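Local structure of activator of Hsp90 ATPase homologue 1/2-like C-terminal domain-containing protein (Enterococcus faecalis, 2NN5) at residues L68-L73 with G77-I82; W52-E57 with L61-P66; P91-A96 with T107-F112. The protein is of unknown function but belongs to the AHA1 family, has the helix-grip fold of the SRPBCC proteins and can bind magnesium. One frame throughout, in Å; residues are numbered along the deposited sequence.

Contact 1. Residues L68-L73 with G77-I82; sequences LEIGEL and GFWRFI
A beta hairpin with a classic bulge joins Gly71 and Glu72 of 68-72, one of the sheet's two edge strands, to Phe78 of its antiparallel neighbour. Phe78 O takes both amides of the bulge, Gly71 N at 2.8 Å and Glu72 N at 3.2 Å, while Phe78 N returns a bond to Glu72 O. The first torsion of Phe78, 62°, sets CG between its backbone N and carbonyl carbon, which folds the ring back over the bulge; Gly71 CA lies over one face, 3.6 Å from the ring centroid, a CH-pi contact. Beyond the bulge Glu69 and Arg80 form a hydrogen-bonded pair, and their side chains meet on the same face as Phe78. Glu69 OE2 receives Arg80 NH2 at 2.8 Å on its anti side, with the carboxylate and guanidinium planes 77° apart. Away from that group, Leu68 CD1 packs 3.6 Å from Trp79 CZ3, and Ile70 CD1 comes 3.5 Å from Trp79 NE1, whose hydrogen goes to Leu55 O. Water 1 accepts from Arg80 NH2 and donates to Ile70 O and Gly71 O. One guanidinium nitrogen therefore serves both a markedly bent salt bridge and a water that ties it to the carbonyls of Ile70 and Gly71.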
loop_
_atom_site.group_PDB
_atom_site.type_symbol
_atom_site.label_atom_id
_atom_site.label_comp_id
_atom_site.label_asym_id
_atom_site.label_seq_id
_atom_site.Cartn_x
_atom_site.Cartn_y
_atom_site.Cartn_z
ATOM N N LEU A 68 -3.103 8.514 -7.710
ATOM C CA LEU A 68 -2.164 7.805 -8.602
ATOM C C LEU A 68 -2.704 7.576 -10.002
ATOM O O LEU A 68 -3.907 7.441 -10.213
ATOM C CB LEU A 68 -1.787 6.439 -8.010
ATOM C CG LEU A 68 -1.058 6.488 -6.670
ATOM C CD1 LEU A 68 -0.803 5.028 -6.209
ATOM C CD2 LEU A 68 0.276 7.159 -6.818
ATOM N N GLU A 69 -1.798 7.597 -10.977
ATOM C CA GLU A 69 -2.145 7.147 -12.332
ATOM C C GLU A 69 -0.984 6.374 -12.922
ATOM O O GLU A 69 0.144 6.460 -12.432
ATOM C CB GLU A 69 -2.559 8.315 -13.245
ATOM C CG GLU A 69 -1.407 9.220 -13.588
ATOM C CD GLU A 69 -1.795 10.402 -14.507
ATOM O OE1 GLU A 69 -2.943 10.862 -14.422
ATOM O OE2 GLU A 69 -0.935 10.859 -15.297
ATOM N N ILE A 70 -1.281 5.561 -13.920
ATOM C CA ILE A 70 -0.209 4.877 -14.652
ATOM C C ILE A 70 0.527 5.883 -15.553
ATOM O O ILE A 70 -0.097 6.677 -16.309
ATOM C CB ILE A 70 -0.772 3.723 -15.523
ATOM C CG1 ILE A 70 -1.551 2.727 -14.668
ATOM C CG2 ILE A 70 0.342 3.072 -16.330
ATOM C CD1 ILE A 70 -0.744 2.182 -13.476
ATOM N N GLY A 71 1.869 5.805 -15.484
ATOM C CA GLY A 71 2.766 6.449 -16.448
ATOM C C GLY A 71 2.967 5.526 -17.629
ATOM O O GLY A 71 2.370 5.733 -18.695
ATOM N N GLU A 72 3.767 4.493 -17.440
ATOM C CA GLU A 72 3.970 3.446 -18.411
ATOM C C GLU A 72 4.217 2.176 -17.642
ATOM O O GLU A 72 4.563 2.225 -16.431
ATOM C CB GLU A 72 5.181 3.709 -19.321
ATOM C CG GLU A 72 4.974 4.846 -20.324
ATOM C CD GLU A 72 6.148 4.936 -21.293
ATOM O OE1 GLU A 72 7.264 5.415 -20.883
ATOM O OE2 GLU A 72 5.927 4.531 -22.438
ATOM N N LEU A 73 3.988 1.053 -18.301
ATOM C CA LEU A 73 4.260 -0.248 -17.699
ATOM C C LEU A 73 5.595 -0.800 -18.140
ATOM O O LEU A 73 6.294 -0.145 -18.925
ATOM C CB LEU A 73 3.114 -1.261 -17.998
ATOM C CG LEU A 73 1.742 -0.729 -17.441
ATOM C CD1 LEU A 73 0.701 -1.807 -17.778
ATOM C CD2 LEU A 73 1.748 -0.487 -15.924
ATOM N N GLY A 77 8.841 1.233 -16.372
ATOM C CA GLY A 77 7.540 1.886 -16.173
ATOM C C GLY A 77 7.620 2.815 -14.968
ATOM O O GLY A 77 8.673 2.944 -14.282
ATOM N N PHE A 78 6.468 3.397 -14.682
ATOM C CA PHE A 78 6.363 4.365 -13.599
ATOM C C PHE A 78 4.888 4.653 -13.314
ATOM O O PHE A 78 4.042 4.549 -14.210
ATOM C CB PHE A 78 7.126 5.674 -13.886
ATOM C CG PHE A 78 6.635 6.455 -15.078
ATOM C CD1 PHE A 78 5.893 7.601 -14.914
ATOM C CD2 PHE A 78 7.056 6.103 -16.341
ATOM C CE1 PHE A 78 5.542 8.382 -15.989
ATOM C CE2 PHE A 78 6.684 6.864 -17.454
ATOM C CZ PHE A 78 5.892 7.993 -17.257
ATOM N N TRP A 79 4.626 5.049 -12.071
ATOM C CA TRP A 79 3.357 5.679 -11.689
ATOM C C TRP A 79 3.565 7.183 -11.664
ATOM O O TRP A 79 4.716 7.667 -11.625
ATOM C CB TRP A 79 2.957 5.251 -10.306
ATOM C CG TRP A 79 2.349 3.845 -10.253
ATOM C CD1 TRP A 79 1.936 3.021 -11.303
ATOM C CD2 TRP A 79 2.030 3.131 -9.031
ATOM N NE1 TRP A 79 1.393 1.810 -10.772
ATOM C CE2 TRP A 79 1.459 1.872 -9.396
ATOM C CE3 TRP A 79 2.200 3.434 -7.647
ATOM C CZ2 TRP A 79 1.012 0.961 -8.431
ATOM C CZ3 TRP A 79 1.751 2.482 -6.674
ATOM C CH2 TRP A 79 1.180 1.285 -7.097
ATOM N N ARG A 80 2.470 7.921 -11.646
ATOM C CA ARG A 80 2.561 9.367 -11.371
ATOM C C ARG A 80 1.680 9.659 -10.171
ATOM O O ARG A 80 0.596 9.035 -10.036
ATOM C CB ARG A 80 2.033 10.185 -12.523
ATOM C CG ARG A 80 2.739 10.012 -13.840
ATOM C CD ARG A 80 2.347 11.164 -14.739
ATOM N NE ARG A 80 2.890 11.031 -16.087
ATOM C CZ ARG A 80 2.272 10.379 -17.064
ATOM N NH1 ARG A 80 2.836 10.337 -18.265
ATOM N NH2 ARG A 80 1.078 9.794 -16.852
ATOM N N PHE A 81 2.110 10.600 -9.344
ATOM C CA PHE A 81 1.307 11.071 -8.211
ATOM C C PHE A 81 0.861 12.484 -8.540
ATOM O O PHE A 81 1.707 13.328 -8.833
ATOM C CB PHE A 81 2.121 11.025 -6.923
ATOM C CG PHE A 81 1.407 11.544 -5.728
ATOM C CD1 PHE A 81 0.737 10.673 -4.882
ATOM C CD2 PHE A 81 1.455 12.895 -5.426
ATOM C CE1 PHE A 81 0.080 11.133 -3.773
ATOM C CE2 PHE A 81 0.817 13.369 -4.313
ATOM C CZ PHE A 81 0.105 12.476 -3.479
ATOM N N ILE A 82 -0.445 12.733 -8.517
ATOM C CA ILE A 82 -0.960 14.020 -8.969
ATOM C C ILE A 82 -1.858 14.623 -7.893
ATOM O O ILE A 82 -2.850 13.986 -7.439
ATOM C CB ILE A 82 -1.821 13.832 -10.246
ATOM C CG1 ILE A 82 -1.048 13.074 -11.323
ATOM C CG2 ILE A 82 -2.435 15.179 -10.663
ATOM C CD1 ILE A 82 0.131 13.763 -11.843
HETATM O O HOH W 1 0.527 7.765 -19.015
#

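Contact 2. Residues W52-E57 with L61-P66; sequences WRYLTE and LKQWFP
The first torsion of Trp64, 64°, holds CG between the backbone N and the carbonyl carbon, and from there the indole reaches Tyr54. In Tyr54, CG lies anti to the carbonyl carbon, chi1 -73°, and the phenol ring runs toward Gln63 while the carbonyl meets the indole. Trp64 NE1 donates to Tyr54 O at 2.9 Å in a nearly straight bond of 167°; the oxygen sits in the indole plane, although the donor is tilted from the plane of the carbonyl. Beside this bond Leu55 CD2 touches Trp64 CZ2 at 3.8 Å, and Leu61 CA makes a CA-H...O contact with Tyr54 O, so the same oxygen is approached from two residues of the second helix. The contact bridges helices 48-56 and 58-64, the consecutive short helices that follow the first long strand in this helix-grip fold. Helix 138-157 packs on both aromatic residues, Leu152 touching Tyr54 and Trp64 alike. Glu57, at the N-cap position of helix 58-64, gives its carbonyl to Leu61 N at 2.8 Å, the first-turn bond. Its carboxylate is gripped side-on by Arg53, with NE on OE2 and NH1 on OE1. Further out, water 2 links Tyr54 OH, 2.7 Å away, to Gln63 NE2, 2.8 Å away.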
loop_
_atom_site.group_PDB
_atom_site.type_symbol
_atom_site.label_atom_id
_atom_site.label_comp_id
_atom_site.label_asym_id
_atom_site.label_seq_id
_atom_site.Cartn_x
_atom_site.Cartn_y
_atom_site.Cartn_z
ATOM N N TRP A 52 -3.611 -7.739 -10.090
ATOM C CA TRP A 52 -2.565 -7.030 -10.847
ATOM C C TRP A 52 -3.143 -5.847 -11.646
ATOM O O TRP A 52 -2.463 -4.816 -11.814
ATOM C CB TRP A 52 -1.890 -8.007 -11.802
ATOM C CG TRP A 52 -0.828 -7.409 -12.620
ATOM C CD1 TRP A 52 -0.879 -7.156 -13.973
ATOM C CD2 TRP A 52 0.492 -7.048 -12.189
ATOM N NE1 TRP A 52 0.325 -6.658 -14.393
ATOM C CE2 TRP A 52 1.191 -6.575 -13.323
ATOM C CE3 TRP A 52 1.148 -7.049 -10.938
ATOM C CZ2 TRP A 52 2.532 -6.088 -13.241
ATOM C CZ3 TRP A 52 2.480 -6.594 -10.867
ATOM C CH2 TRP A 52 3.144 -6.152 -12.007
ATOM N N ARG A 53 -4.377 -5.969 -12.116
ATOM C CA ARG A 53 -4.960 -4.878 -12.909
ATOM C C ARG A 53 -5.129 -3.643 -12.045
ATOM O O ARG A 53 -5.077 -2.549 -12.574
ATOM C CB ARG A 53 -6.302 -5.272 -13.534
ATOM C CG ARG A 53 -6.131 -6.541 -14.452
ATOM C CD ARG A 53 -7.425 -6.926 -15.190
ATOM N NE ARG A 53 -7.864 -5.787 -15.977
ATOM C CZ ARG A 53 -9.089 -5.653 -16.506
ATOM N NH1 ARG A 53 -9.387 -4.543 -17.173
ATOM N NH2 ARG A 53 -9.987 -6.638 -16.352
ATOM N N TYR A 54 -5.351 -3.817 -10.723
ATOM C CA TYR A 54 -5.525 -2.663 -9.856
ATOM C C TYR A 54 -4.212 -1.935 -9.579
ATOM O O TYR A 54 -4.248 -0.835 -9.016
ATOM C CB TYR A 54 -6.190 -3.101 -8.535
ATOM C CG TYR A 54 -7.653 -3.430 -8.763
ATOM C CD1 TYR A 54 -8.021 -4.696 -9.244
ATOM C CD2 TYR A 54 -8.654 -2.492 -8.490
ATOM C CE1 TYR A 54 -9.349 -5.003 -9.515
ATOM C CE2 TYR A 54 -9.994 -2.809 -8.705
ATOM C CZ TYR A 54 -10.325 -4.059 -9.219
ATOM O OH TYR A 54 -11.655 -4.366 -9.476
ATOM N N LEU A 55 -3.083 -2.544 -9.975
ATOM C CA LEU A 55 -1.802 -1.857 -9.835
ATOM C C LEU A 55 -1.326 -1.256 -11.159
ATOM O O LEU A 55 -0.299 -0.582 -11.179
ATOM C CB LEU A 55 -0.696 -2.837 -9.383
ATOM C CG LEU A 55 -0.959 -3.496 -8.035
ATOM C CD1 LEU A 55 0.034 -4.618 -7.727
ATOM C CD2 LEU A 55 -0.891 -2.471 -6.958
ATOM N N THR A 56 -1.993 -1.612 -12.276
ATOM C CA THR A 56 -1.436 -1.361 -13.605
ATOM C C THR A 56 -2.410 -0.680 -14.564
ATOM O O THR A 56 -2.044 -0.471 -15.718
ATOM C CB THR A 56 -0.927 -2.653 -14.265
ATOM O OG1 THR A 56 -1.975 -3.629 -14.244
ATOM C CG2 THR A 56 0.276 -3.152 -13.492
ATOM N N GLU A 57 -3.593 -0.298 -14.086
ATOM C CA GLU A 57 -4.602 0.397 -14.932
ATOM C C GLU A 57 -5.149 1.591 -14.202
ATOM O O GLU A 57 -5.588 1.468 -13.041
ATOM C CB GLU A 57 -5.734 -0.563 -15.338
ATOM C CG GLU A 57 -5.222 -1.828 -16.052
ATOM C CD GLU A 57 -6.266 -2.834 -16.458
ATOM O OE1 GLU A 57 -7.488 -2.517 -16.473
ATOM O OE2 GLU A 57 -5.846 -3.963 -16.738
ATOM N N LEU A 61 -6.619 1.712 -10.423
ATOM C CA LEU A 61 -5.710 2.283 -9.429
ATOM C C LEU A 61 -6.432 3.429 -8.720
ATOM O O LEU A 61 -6.383 3.524 -7.471
ATOM C CB LEU A 61 -4.458 2.757 -10.188
ATOM C CG LEU A 61 -3.288 3.236 -9.417
ATOM C CD1 LEU A 61 -2.889 2.329 -8.268
ATOM C CD2 LEU A 61 -2.135 3.547 -10.338
ATOM N N LYS A 62 -7.156 4.262 -9.460
ATOM C CA LYS A 62 -7.840 5.387 -8.810
ATOM C C LYS A 62 -8.985 4.971 -7.886
ATOM O O LYS A 62 -9.441 5.764 -7.098
ATOM C CB LYS A 62 -8.323 6.402 -9.835
ATOM C CG LYS A 62 -7.150 7.166 -10.471
ATOM C CD LYS A 62 -7.727 8.305 -11.328
ATOM C CE LYS A 62 -6.642 9.205 -11.891
ATOM N NZ LYS A 62 -5.748 9.741 -10.776
ATOM N N GLN A 63 -9.494 3.733 -8.014
ATOM C CA GLN A 63 -10.552 3.289 -7.085
ATOM C C GLN A 63 -10.064 3.165 -5.655
ATOM O O GLN A 63 -10.873 3.185 -4.712
ATOM C CB GLN A 63 -11.155 1.936 -7.514
ATOM C CG GLN A 63 -11.886 2.021 -8.866
ATOM C CD GLN A 63 -12.377 0.661 -9.334
ATOM O OE1 GLN A 63 -12.107 0.237 -10.441
ATOM N NE2 GLN A 63 -13.101 -0.008 -8.484
ATOM N N TRP A 64 -8.762 2.958 -5.475
ATOM C CA TRP A 64 -8.244 2.769 -4.132
ATOM C C TRP A 64 -7.203 3.812 -3.758
ATOM O O TRP A 64 -6.978 4.035 -2.562
ATOM C CB TRP A 64 -7.740 1.336 -3.929
ATOM C CG TRP A 64 -6.570 0.946 -4.777
ATOM C CD1 TRP A 64 -6.608 0.513 -6.087
ATOM C CD2 TRP A 64 -5.199 0.879 -4.366
ATOM N NE1 TRP A 64 -5.303 0.240 -6.531
ATOM C CE2 TRP A 64 -4.432 0.451 -5.489
ATOM C CE3 TRP A 64 -4.536 1.139 -3.165
ATOM C CZ2 TRP A 64 -3.050 0.323 -5.437
ATOM C CZ3 TRP A 64 -3.142 0.979 -3.123
ATOM C CH2 TRP A 64 -2.428 0.615 -4.257
ATOM N N PHE A 65 -6.549 4.450 -4.755
ATOM C CA PHE A 65 -5.563 5.486 -4.443
ATOM C C PHE A 65 -5.747 6.578 -5.517
ATOM O O PHE A 65 -5.039 6.602 -6.521
ATOM C CB PHE A 65 -4.135 4.893 -4.389
ATOM C CG PHE A 65 -3.146 5.746 -3.647
ATOM C CD1 PHE A 65 -3.306 7.158 -3.537
ATOM C CD2 PHE A 65 -2.082 5.159 -3.016
ATOM C CE1 PHE A 65 -2.353 7.931 -2.859
ATOM C CE2 PHE A 65 -1.123 5.917 -2.335
ATOM C CZ PHE A 65 -1.263 7.303 -2.247
ATOM N N PRO A 66 -6.710 7.497 -5.280
ATOM C CA PRO A 66 -7.178 8.423 -6.294
ATOM C C PRO A 66 -6.124 9.336 -6.912
ATOM O O PRO A 66 -6.296 9.812 -8.058
ATOM C CB PRO A 66 -8.262 9.256 -5.555
ATOM C CG PRO A 66 -8.678 8.456 -4.480
ATOM C CD PRO A 66 -7.522 7.585 -4.042
HETATM O O HOH W 2 -13.597 -2.766 -8.427
#

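Contact 3. Residues P91-A96 with T107-F112; sequences PFTDYA and TGIIYF
The Tyr111 ring turns its edge to Asp94: CE1 is 4.3 Å from Asp94 CB, which lies near the ring plane. The other flat group, the Asp94 carboxylate, has a partner at each oxygen, one of them weak. OD2 accepts a hydrogen bond of 2.8 Å from water 3, and OD1 takes the weak one from the next amide, Tyr95 N, at 3.3 Å. Water 3 also lies beside Tyr111 OH, but the modelled separation is short enough to leave the details of that link doubtful. The Asp94 first torsion, -139°, is away from a staggered position; it carries the carboxylate to where both the water and the Tyr95 amide can meet it.

The second point of touch is apolar. Thr93 CG2 and Ile109 CD1 meet tip to tip at 3.6 Å, and Thr93 OG1 stands 4.0 Å from the same methyl. Since Ile109 was modelled in two conformers, that touch holds for one of them and is less certain than the backbone around it. No direct hydrogen bond crosses between the segments.

This is surface packing between next-but-one strands of the antiparallel sheet: strand 100-105 runs between 86-96 and 108-116. At Thr93 the chain of strand 86-96 turns a corner, and Thr93 and Asp94 both face Gly102 in a classic bulge. At this bend the CB atoms of Thr93 and Asp94 point toward strand 108-116, with Thr93 CA only 8.2 Å from Ile109 CA. Along strand 108-116, Ile110 and Phe112 pack against Trp145 of helix 138-157, whereas Tyr111 touches Ser127 of strand 121-130; just before the corner, Phe92 stacks edge-to-face with Trp79 of strand 78-83, and just after it Tyr95 does so with Trp52 of helix 48-56.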
loop_
_atom_site.group_PDB
_atom_site.type_symbol
_atom_site.label_atom_id
_atom_site.label_comp_id
_atom_site.label_asym_id
_atom_site.label_seq_id
_atom_site.Cartn_x
_atom_site.Cartn_y
_atom_site.Cartn_z
ATOM N N PRO A 91 9.306 6.101 -10.528
ATOM C CA PRO A 91 9.781 5.009 -11.356
ATOM C C PRO A 91 9.638 3.624 -10.696
ATOM O O PRO A 91 9.825 3.455 -9.486
ATOM C CB PRO A 91 11.255 5.381 -11.616
ATOM C CG PRO A 91 11.292 6.886 -11.411
ATOM C CD PRO A 91 10.336 7.130 -10.305
ATOM N N PHE A 92 9.293 2.632 -11.511
ATOM C CA PHE A 92 9.315 1.240 -11.049
ATOM C C PHE A 92 10.764 0.822 -10.832
ATOM O O PHE A 92 11.625 1.069 -11.676
ATOM C CB PHE A 92 8.717 0.285 -12.059
ATOM C CG PHE A 92 7.246 0.507 -12.323
ATOM C CD1 PHE A 92 6.445 1.323 -11.500
ATOM C CD2 PHE A 92 6.625 -0.124 -13.417
ATOM C CE1 PHE A 92 5.060 1.432 -11.719
ATOM C CE2 PHE A 92 5.282 0.023 -13.644
ATOM C CZ PHE A 92 4.474 0.824 -12.820
ATOM N N THR A 93 11.026 0.150 -9.721
ATOM C CA THR A 93 12.350 -0.372 -9.464
ATOM C C THR A 93 12.372 -1.875 -9.748
ATOM O O THR A 93 13.457 -2.465 -9.863
ATOM C CB THR A 93 12.765 -0.106 -7.985
ATOM O OG1 THR A 93 11.770 -0.687 -7.113
ATOM C CG2 THR A 93 12.859 1.428 -7.716
ATOM N N ASP A 94 11.206 -2.503 -9.895
ATOM C CA ASP A 94 11.144 -3.907 -10.310
ATOM C C ASP A 94 9.732 -4.175 -10.863
ATOM O O ASP A 94 8.752 -3.541 -10.443
ATOM C CB ASP A 94 11.409 -4.827 -9.139
ATOM C CG ASP A 94 12.306 -5.991 -9.539
ATOM O OD1 ASP A 94 12.582 -6.180 -10.764
ATOM O OD2 ASP A 94 12.771 -6.673 -8.628
ATOM N N TYR A 95 9.631 -5.108 -11.798
ATOM C CA TYR A 95 8.388 -5.332 -12.513
ATOM C C TYR A 95 8.352 -6.755 -13.048
ATOM O O TYR A 95 9.220 -7.122 -13.823
ATOM C CB TYR A 95 8.286 -4.347 -13.697
ATOM C CG TYR A 95 6.972 -4.426 -14.431
ATOM C CD1 TYR A 95 5.896 -3.580 -14.109
ATOM C CD2 TYR A 95 6.803 -5.307 -15.510
ATOM C CE1 TYR A 95 4.669 -3.642 -14.818
ATOM C CE2 TYR A 95 5.598 -5.370 -16.203
ATOM C CZ TYR A 95 4.554 -4.526 -15.869
ATOM O OH TYR A 95 3.360 -4.574 -16.541
ATOM N N ALA A 96 7.392 -7.553 -12.570
ATOM C CA ALA A 96 7.152 -8.875 -13.160
ATOM C C ALA A 96 5.653 -9.040 -13.287
ATOM O O ALA A 96 4.961 -9.093 -12.292
ATOM C CB ALA A 96 7.753 -9.979 -12.312
ATOM N N THR A 107 11.455 9.102 -0.414
ATOM C CA THR A 107 12.885 8.769 -0.536
ATOM C C THR A 107 13.137 7.259 -0.378
ATOM O O THR A 107 14.280 6.817 -0.321
ATOM C CB THR A 107 13.697 9.506 0.552
ATOM O OG1 THR A 107 13.235 9.054 1.830
ATOM C CG2 THR A 107 13.593 11.078 0.422
ATOM N N GLY A 108 12.061 6.464 -0.298
ATOM C CA GLY A 108 12.187 5.005 -0.163
ATOM C C GLY A 108 11.488 4.255 -1.287
ATOM O O GLY A 108 11.452 4.716 -2.424
ATOM N N ILE A 109 10.961 3.077 -0.929
ATOM C CA ILE A 109 10.412 2.103 -1.892
ATOM C C ILE A 109 9.201 1.442 -1.317
ATOM O O ILE A 109 9.146 1.170 -0.124
ATOM C CB ILE A 109 11.423 0.947 -2.121
ATOM C CG1 ILE A 109 12.727 1.548 -2.622
ATOM C CG2 ILE A 109 10.807 -0.232 -3.009
ATOM C CD1 ILE A 109 12.683 1.860 -4.124
ATOM N N ILE A 110 8.203 1.206 -2.163
ATOM C CA ILE A 110 7.081 0.293 -1.833
ATOM C C ILE A 110 7.163 -0.910 -2.752
ATOM O O ILE A 110 7.658 -0.821 -3.917
ATOM C CB ILE A 110 5.727 0.985 -2.014
ATOM C CG1 ILE A 110 5.538 1.479 -3.457
ATOM C CG2 ILE A 110 5.564 2.133 -0.950
ATOM C CD1 ILE A 110 4.186 2.246 -3.618
ATOM N N TYR A 111 6.683 -2.054 -2.263
ATOM C CA TYR A 111 6.832 -3.330 -3.007
ATOM C C TYR A 111 5.576 -4.153 -2.801
ATOM O O TYR A 111 5.143 -4.346 -1.654
ATOM C CB TYR A 111 8.095 -4.063 -2.534
ATOM C CG TYR A 111 8.480 -5.214 -3.398
ATOM C CD1 TYR A 111 9.238 -4.981 -4.540
ATOM C CD2 TYR A 111 8.132 -6.517 -3.058
ATOM C CE1 TYR A 111 9.625 -6.071 -5.372
ATOM C CE2 TYR A 111 8.524 -7.585 -3.840
ATOM C CZ TYR A 111 9.245 -7.358 -5.001
ATOM O OH TYR A 111 9.639 -8.491 -5.713
ATOM N N PHE A 112 4.990 -4.596 -3.925
ATOM C CA PHE A 112 3.783 -5.435 -3.938
ATOM C C PHE A 112 4.194 -6.814 -4.442
ATOM O O PHE A 112 4.743 -6.938 -5.521
ATOM C CB PHE A 112 2.723 -4.846 -4.874
ATOM C CG PHE A 112 2.335 -3.431 -4.530
ATOM C CD1 PHE A 112 1.204 -3.157 -3.718
ATOM C CD2 PHE A 112 3.075 -2.333 -5.029
ATOM C CE1 PHE A 112 0.847 -1.821 -3.421
ATOM C CE2 PHE A 112 2.727 -0.993 -4.682
ATOM C CZ PHE A 112 1.608 -0.762 -3.873
HETATM O O HOH W 3 11.909 -8.484 -6.625
#

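How the contacts relate
The contacts follow one another along the chain without overlapping: contact 2, then contact 1, then contact 3. Contact 2 joins helices 48-56 and 58-64; the chain then enters the hairpin of contact 1 at the sheet margin and continues into strand 86-96 of contact 3. Centres of contacts 1 and 2 lie about 10 Å apart, those of 1 and 3 about 12 Å, and those of 2 and 3 about 15 Å. Contacts 1 and 3 lie within one antiparallel sheet, linked by Gly77 O and Phe92 N. The helices of contact 2 pack on it through Leu55 and Trp64 at Phe112, and bond to the hairpin through Leu55 O and Lys62 NZ, the latter to Leu68 O.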